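Local atomic coordinates of E3 ubiquitin-protein ligase TRIM65 (Homo sapiens, PDB entry 7JL4), a protein that attaches ubiquitin to target proteins as an E3 ligase in innate immunity, autophagy and microRNA control, and is represented here by its C-terminal PRY-SPRY domain. Residues Q92-R97 and T102-R107; S110-C115 and A168-P173. All coordinates share one frame; numbering follows the deposited sequence.

Interaction 1. Residues Q92-R97 and T102-R107; sequences QLPRSR and TDNIGR. Unlike the reference sequence in segment 92-97: Ser96 (reference Cys).
Pro94 and Asn104 stand opposite each other with their CA atoms 8.0 Å apart, and the gap narrows to 6.5 Å between CA of Arg97 and CA of Thr102. Neither segment is regular helix or strand. The second folds back at its end through a type II beta turn from Asn104 to Arg107, with Gly106 at the position of positive phi.

Side chains bridge the gap. Asn104 has CG set between its backbone N and carbonyl carbon (chi1 73°), which swings the amide across the gap. There ND2 donates to Pro94 O at 3.0 Å, a bent bond (140° at the hydrogen) reaching the oxygen tilted from its carbonyl plane. Leu93 lays CD1 against the same amide, 3.5 Å from Asn104 OD1, and that oxygen accepts from Gln61 NE2. Bonded at both ends, the amide has its rotation fixed. With a leucine in place of Asn104, Pro94 O and Gln61 NE2 would probably each be left without their mate.

Farther along, the extended chain of Arg97 runs alongside Thr102. The methyl CG2 of Thr102 rests over the centre of one guanidinium face, 3.5 Å from Arg97 CZ, while NE and NH2 of Arg97 bond to the carbonyls of Gly99 and Pro100. Thr102 OG1 is hydrogen-bonded to Trp179 NE1 of strand 175-180. Within the second segment, Asp103 OD1 receives Ile105 N in an Asx turn, and its OD2 forms a salt bridge with Arg107 NH2 at 3.1 Å.

Both segments belong to the surface connection between strands 84-89 and 111-116 of the B30.2/SPRY domain. Beneath it, Leu93 and Ile105 pack on Val177 of strand 175-180 and on Gln61 of strand 61-63, at the border of the six-stranded sheet.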
loop_
_atom_site.group_PDB
_atom_site.type_symbol
_atom_site.label_atom_id
_atom_site.label_comp_id
_atom_site.label_asym_id
_atom_site.label_seq_id
_atom_site.Cartn_x
_atom_site.Cartn_y
_atom_site.Cartn_z
ATOM N N GLN A 92 -9.739 12.405 -2.789
ATOM C CA GLN A 92 -10.878 12.239 -3.690
ATOM C C GLN A 92 -10.990 10.842 -4.295
ATOM O O GLN A 92 -11.862 10.627 -5.144
ATOM C CB GLN A 92 -10.833 13.267 -4.819
ATOM N N LEU A 93 -10.153 9.897 -3.890
ATOM C CA LEU A 93 -10.164 8.585 -4.524
ATOM C C LEU A 93 -11.552 7.962 -4.409
ATOM O O LEU A 93 -12.087 7.865 -3.297
ATOM C CB LEU A 93 -9.118 7.666 -3.898
ATOM C CG LEU A 93 -8.995 6.275 -4.520
ATOM C CD1 LEU A 93 -8.433 6.364 -5.944
ATOM C CD2 LEU A 93 -8.115 5.362 -3.666
ATOM N N PRO A 94 -12.177 7.560 -5.517
ATOM C CA PRO A 94 -13.531 7.000 -5.433
ATOM C C PRO A 94 -13.578 5.679 -4.669
ATOM O O PRO A 94 -12.668 4.853 -4.740
ATOM C CB PRO A 94 -13.927 6.807 -6.904
ATOM C CG PRO A 94 -13.058 7.778 -7.661
ATOM C CD PRO A 94 -11.754 7.777 -6.910
ATOM N N ARG A 95 -14.681 5.486 -3.948
ATOM C CA ARG A 95 -14.935 4.262 -3.200
ATOM C C ARG A 95 -15.782 3.253 -3.973
ATOM O O ARG A 95 -15.750 2.060 -3.647
ATOM C CB ARG A 95 -15.655 4.599 -1.882
ATOM C CG ARG A 95 -14.953 5.622 -0.987
ATOM C CD ARG A 95 -13.968 4.962 -0.070
ATOM N NE ARG A 95 -13.637 5.805 1.070
ATOM C CZ ARG A 95 -12.775 6.816 1.033
ATOM N NH1 ARG A 95 -12.549 7.531 2.136
ATOM N NH2 ARG A 95 -12.115 7.094 -0.091
ATOM N N SER A 96 -16.530 3.694 -4.982
ATOM C CA SER A 96 -17.473 2.827 -5.672
ATOM C C SER A 96 -16.791 2.022 -6.766
ATOM O O SER A 96 -15.787 2.433 -7.350
ATOM C CB SER A 96 -18.615 3.631 -6.295
ATOM O OG SER A 96 -18.116 4.765 -6.982
ATOM N N ARG A 97 -17.371 0.865 -7.040
ATOM C CA ARG A 97 -17.009 0.022 -8.162
ATOM C C ARG A 97 -18.037 0.256 -9.264
ATOM O O ARG A 97 -19.093 -0.371 -9.278
ATOM C CB ARG A 97 -17.036 -1.433 -7.756
ATOM C CG ARG A 97 -16.641 -2.341 -8.887
ATOM C CD ARG A 97 -16.704 -3.737 -8.398
ATOM N NE ARG A 97 -16.432 -4.703 -9.445
ATOM C CZ ARG A 97 -16.431 -6.009 -9.223
ATOM N NH1 ARG A 97 -16.729 -6.459 -8.007
ATOM N NH2 ARG A 97 -16.169 -6.856 -10.204
ATOM N N THR A 102 -11.781 -4.002 -9.899
ATOM C CA THR A 102 -11.908 -4.010 -8.440
ATOM C C THR A 102 -10.804 -3.227 -7.751
ATOM O O THR A 102 -10.813 -3.120 -6.517
ATOM C CB THR A 102 -11.893 -5.446 -7.903
ATOM O OG1 THR A 102 -10.613 -6.033 -8.187
ATOM C CG2 THR A 102 -12.996 -6.290 -8.569
ATOM N N ASP A 103 -9.843 -2.706 -8.508
ATOM C CA ASP A 103 -8.692 -1.964 -7.986
ATOM C C ASP A 103 -8.636 -0.662 -8.766
ATOM O O ASP A 103 -8.587 -0.690 -10.003
ATOM C CB ASP A 103 -7.417 -2.803 -8.202
ATOM C CG ASP A 103 -6.129 -2.151 -7.687
ATOM O OD1 ASP A 103 -6.144 -1.070 -7.043
ATOM O OD2 ASP A 103 -5.062 -2.767 -7.941
ATOM N N ASN A 104 -8.698 0.479 -8.079
ATOM C CA ASN A 104 -8.553 1.744 -8.791
ATOM C C ASN A 104 -7.306 2.516 -8.367
ATOM O O ASN A 104 -7.175 3.699 -8.719
ATOM C CB ASN A 104 -9.825 2.599 -8.648
ATOM C CG ASN A 104 -9.976 3.210 -7.258
ATOM O OD1 ASN A 104 -9.170 2.948 -6.354
ATOM N ND2 ASN A 104 -10.995 4.058 -7.092
ATOM N N ILE A 105 -6.378 1.875 -7.651
ATOM C CA ILE A 105 -5.187 2.561 -7.152
ATOM C C ILE A 105 -4.228 2.804 -8.316
ATOM O O ILE A 105 -3.768 1.859 -8.966
ATOM C CB ILE A 105 -4.512 1.755 -6.030
ATOM C CG1 ILE A 105 -5.478 1.534 -4.865
ATOM C CG2 ILE A 105 -3.250 2.499 -5.518
ATOM C CD1 ILE A 105 -5.013 0.468 -3.860
ATOM N N GLY A 106 -3.896 4.073 -8.562
ATOM C CA GLY A 106 -3.092 4.415 -9.726
ATOM C C GLY A 106 -3.843 4.404 -11.034
ATOM O O GLY A 106 -3.221 4.530 -12.105
ATOM N N ARG A 107 -5.160 4.260 -11.001
ATOM C CA ARG A 107 -5.928 4.291 -12.232
ATOM C C ARG A 107 -6.438 5.683 -12.589
ATOM O O ARG A 107 -7.284 5.812 -13.487
ATOM C CB ARG A 107 -7.108 3.336 -12.158
ATOM C CG ARG A 107 -6.793 1.882 -12.551
ATOM C CD ARG A 107 -5.889 1.193 -11.546
ATOM N NE ARG A 107 -5.762 -0.233 -11.851
ATOM C CZ ARG A 107 -4.987 -1.100 -11.213
ATOM N NH1 ARG A 107 -5.027 -2.381 -11.594
ATOM N NH2 ARG A 107 -4.301 -0.736 -10.123
#

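Interaction 2. Residues S110-C115 and A168-P173; sequences SSWGLC and ALFNQP. Unlike the reference sequence in segment 110-115: Ser110 (reference Cys).
Trp112 alone of segment 110-115 touches the loop 168-173, where it meets Ala168 and Phe170 and so exemplifies a large aromatic side chain spanning from a strand to a distant loop. Ser110, a serine where the reference sequence has cysteine, leads into the strand and pairs through its backbone with Tyr90. Ser111 begins the strand proper; its CB points away from the loop, and its carbonyl oxygen accepts from His125 ND1.

At Trp112 the CB turns toward the loop. With CG anti to the carbonyl carbon (chi1 -66°), the indole reaches out so that its six-membered ring meets the edge of Phe170 in a T-shaped stack. The ring centroids of Trp112 and Phe170 are 4.9 Å apart and the planes stand at 74°. Phe170 presents CE1 over the tryptophan face, 3.6 Å from Trp112 CH2 and 3.7 Å from its CZ2, offset toward the rim of the indole. Ala168 adds its methyl obliquely, CB lying 3.8 Å from Trp112 CZ2. This methyl also lies over one face of the Phe170 ring, toward its rim, so the three side chains are packed mutually. The contact is wholly apolar.

Past the tryptophan the strand continues away from the loop: Gly113 and Cys115 pair with strand 120-125, and Leu114 pairs with Leu86 while its side chain packs on Phe153.

Around the contact, the indole is stacked with His125 and meets Phe166 and Tyr90 edge-to-face, while Leu151 of strand 150-155 also packs against it. The loop itself leaves strand 161-167, an outer strand of the seven-stranded sheet, and leads to strand 175-180 of the six-stranded one. Trp112, on a central strand of the latter, thus packs against the crossing between the two sheets of the SPRY beta sandwich.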
loop_
_atom_site.group_PDB
_atom_site.type_symbol
_atom_site.label_atom_id
_atom_site.label_comp_id
_atom_site.label_asym_id
_atom_site.label_seq_id
_atom_site.Cartn_x
_atom_site.Cartn_y
_atom_site.Cartn_z
ATOM N N SER A 110 -5.136 10.861 -9.156
ATOM C CA SER A 110 -5.136 11.159 -7.713
ATOM C C SER A 110 -4.462 10.087 -6.869
ATOM O O SER A 110 -4.445 10.202 -5.630
ATOM C CB SER A 110 -6.576 11.377 -7.220
ATOM O OG SER A 110 -7.348 10.194 -7.425
ATOM N N SER A 111 -3.877 9.067 -7.493
ATOM C CA SER A 111 -3.265 7.998 -6.728
ATOM C C SER A 111 -2.102 7.402 -7.495
ATOM O O SER A 111 -1.968 7.573 -8.714
ATOM C CB SER A 111 -4.302 6.934 -6.371
ATOM O OG SER A 111 -4.864 6.393 -7.538
ATOM N N TRP A 112 -1.252 6.708 -6.753
ATOM C CA TRP A 112 -0.045 6.080 -7.280
ATOM C C TRP A 112 0.084 4.741 -6.571
ATOM O O TRP A 112 -0.132 4.676 -5.358
ATOM C CB TRP A 112 1.204 6.949 -6.951
ATOM C CG TRP A 112 1.278 8.302 -7.624
ATOM C CD1 TRP A 112 2.064 8.645 -8.691
ATOM C CD2 TRP A 112 0.577 9.501 -7.241
ATOM N NE1 TRP A 112 1.895 9.987 -8.997
ATOM C CE2 TRP A 112 0.984 10.530 -8.130
ATOM C CE3 TRP A 112 -0.328 9.813 -6.220
ATOM C CZ2 TRP A 112 0.492 11.838 -8.042
ATOM C CZ3 TRP A 112 -0.830 11.100 -6.145
ATOM C CH2 TRP A 112 -0.418 12.098 -7.047
ATOM N N GLY A 113 0.457 3.678 -7.282
ATOM C CA GLY A 113 0.484 2.375 -6.637
ATOM C C GLY A 113 1.440 1.408 -7.303
ATOM O O GLY A 113 1.931 1.649 -8.407
ATOM N N LEU A 114 1.758 0.336 -6.572
ATOM C CA LEU A 114 2.604 -0.748 -7.060
ATOM C C LEU A 114 1.835 -2.030 -6.818
ATOM O O LEU A 114 1.582 -2.385 -5.663
ATOM C CB LEU A 114 3.951 -0.812 -6.328
ATOM C CG LEU A 114 4.911 -1.858 -6.923
ATOM C CD1 LEU A 114 5.533 -1.324 -8.188
ATOM C CD2 LEU A 114 5.995 -2.266 -5.943
ATOM N N CYS A 115 1.447 -2.719 -7.891
ATOM C CA CYS A 115 0.727 -3.975 -7.733
ATOM C C CYS A 115 1.706 -5.141 -7.904
ATOM O O CYS A 115 2.495 -5.169 -8.855
ATOM C CB CYS A 115 -0.432 -4.037 -8.731
ATOM S SG CYS A 115 -1.263 -5.663 -8.770
ATOM N N ALA A 168 6.257 13.692 -8.350
ATOM C CA ALA A 168 5.041 14.482 -8.503
ATOM C C ALA A 168 5.157 15.711 -7.624
ATOM O O ALA A 168 5.859 15.698 -6.618
ATOM C CB ALA A 168 3.795 13.700 -8.091
ATOM N N LEU A 169 4.410 16.751 -7.979
ATOM C CA LEU A 169 4.270 17.918 -7.103
ATOM C C LEU A 169 2.987 17.735 -6.299
ATOM O O LEU A 169 1.932 18.276 -6.625
ATOM C CB LEU A 169 4.266 19.194 -7.929
ATOM C CG LEU A 169 5.545 19.390 -8.753
ATOM C CD1 LEU A 169 5.686 20.834 -9.192
ATOM C CD2 LEU A 169 6.785 18.966 -7.958
ATOM N N PHE A 170 3.085 16.938 -5.235
ATOM C CA PHE A 170 1.906 16.564 -4.456
ATOM C C PHE A 170 1.246 17.801 -3.855
ATOM O O PHE A 170 1.909 18.604 -3.201
ATOM C CB PHE A 170 2.305 15.584 -3.350
ATOM C CG PHE A 170 2.861 14.282 -3.862
ATOM C CD1 PHE A 170 2.038 13.366 -4.505
ATOM C CD2 PHE A 170 4.200 13.976 -3.690
ATOM C CE1 PHE A 170 2.545 12.132 -4.969
ATOM C CE2 PHE A 170 4.732 12.761 -4.163
ATOM C CZ PHE A 170 3.901 11.840 -4.806
ATOM N N ASN A 171 -0.067 17.966 -4.085
ATOM C CA ASN A 171 -0.751 19.205 -3.703
ATOM C C ASN A 171 -1.917 19.012 -2.736
ATOM O O ASN A 171 -2.672 19.973 -2.493
ATOM C CB ASN A 171 -1.235 19.964 -4.942
ATOM C CG ASN A 171 -2.306 19.213 -5.733
ATOM O OD1 ASN A 171 -2.823 18.176 -5.309
ATOM N ND2 ASN A 171 -2.664 19.766 -6.885
ATOM N N GLN A 172 -2.073 17.823 -2.179
ATOM C CA GLN A 172 -3.018 17.486 -1.129
ATOM C C GLN A 172 -2.333 16.452 -0.258
ATOM O O GLN A 172 -1.361 15.824 -0.694
ATOM C CB GLN A 172 -4.323 16.901 -1.687
ATOM C CG GLN A 172 -5.350 17.944 -2.036
ATOM C CD GLN A 172 -6.589 17.369 -2.664
ATOM O OE1 GLN A 172 -6.569 16.858 -3.786
ATOM N NE2 GLN A 172 -7.683 17.401 -1.913
ATOM N N PRO A 173 -2.812 16.249 0.979
ATOM C CA PRO A 173 -2.300 15.145 1.806
ATOM C C PRO A 173 -2.516 13.792 1.149
ATOM O O PRO A 173 -3.518 13.569 0.466
ATOM C CB PRO A 173 -3.124 15.255 3.097
ATOM C CG PRO A 173 -3.533 16.720 3.161
ATOM C CD PRO A 173 -3.802 17.074 1.698
#

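From the N terminus, the chain leaves strand 84-89 and enters the long connection in which interaction 1 closes a small loop, with four residues between 92-97 and 102-107. Only then does strand 111-116 begin, where interaction 2 opens; it closes at 168-173, with 52 residues between the segments, after the chain has passed through both sheets. The two contacts are therefore in series, neither nested nor crossed. They nevertheless meet in space, since Ser111 OG lies 2.7 Å from Gly106 N, a probable hydrogen bond joining the beta turn to the strand. Interaction 1 joins two parts of a surface connection beside the 61-63 edge of the six-stranded sheet, and interaction 2 ties that sheet to the passage from its partner.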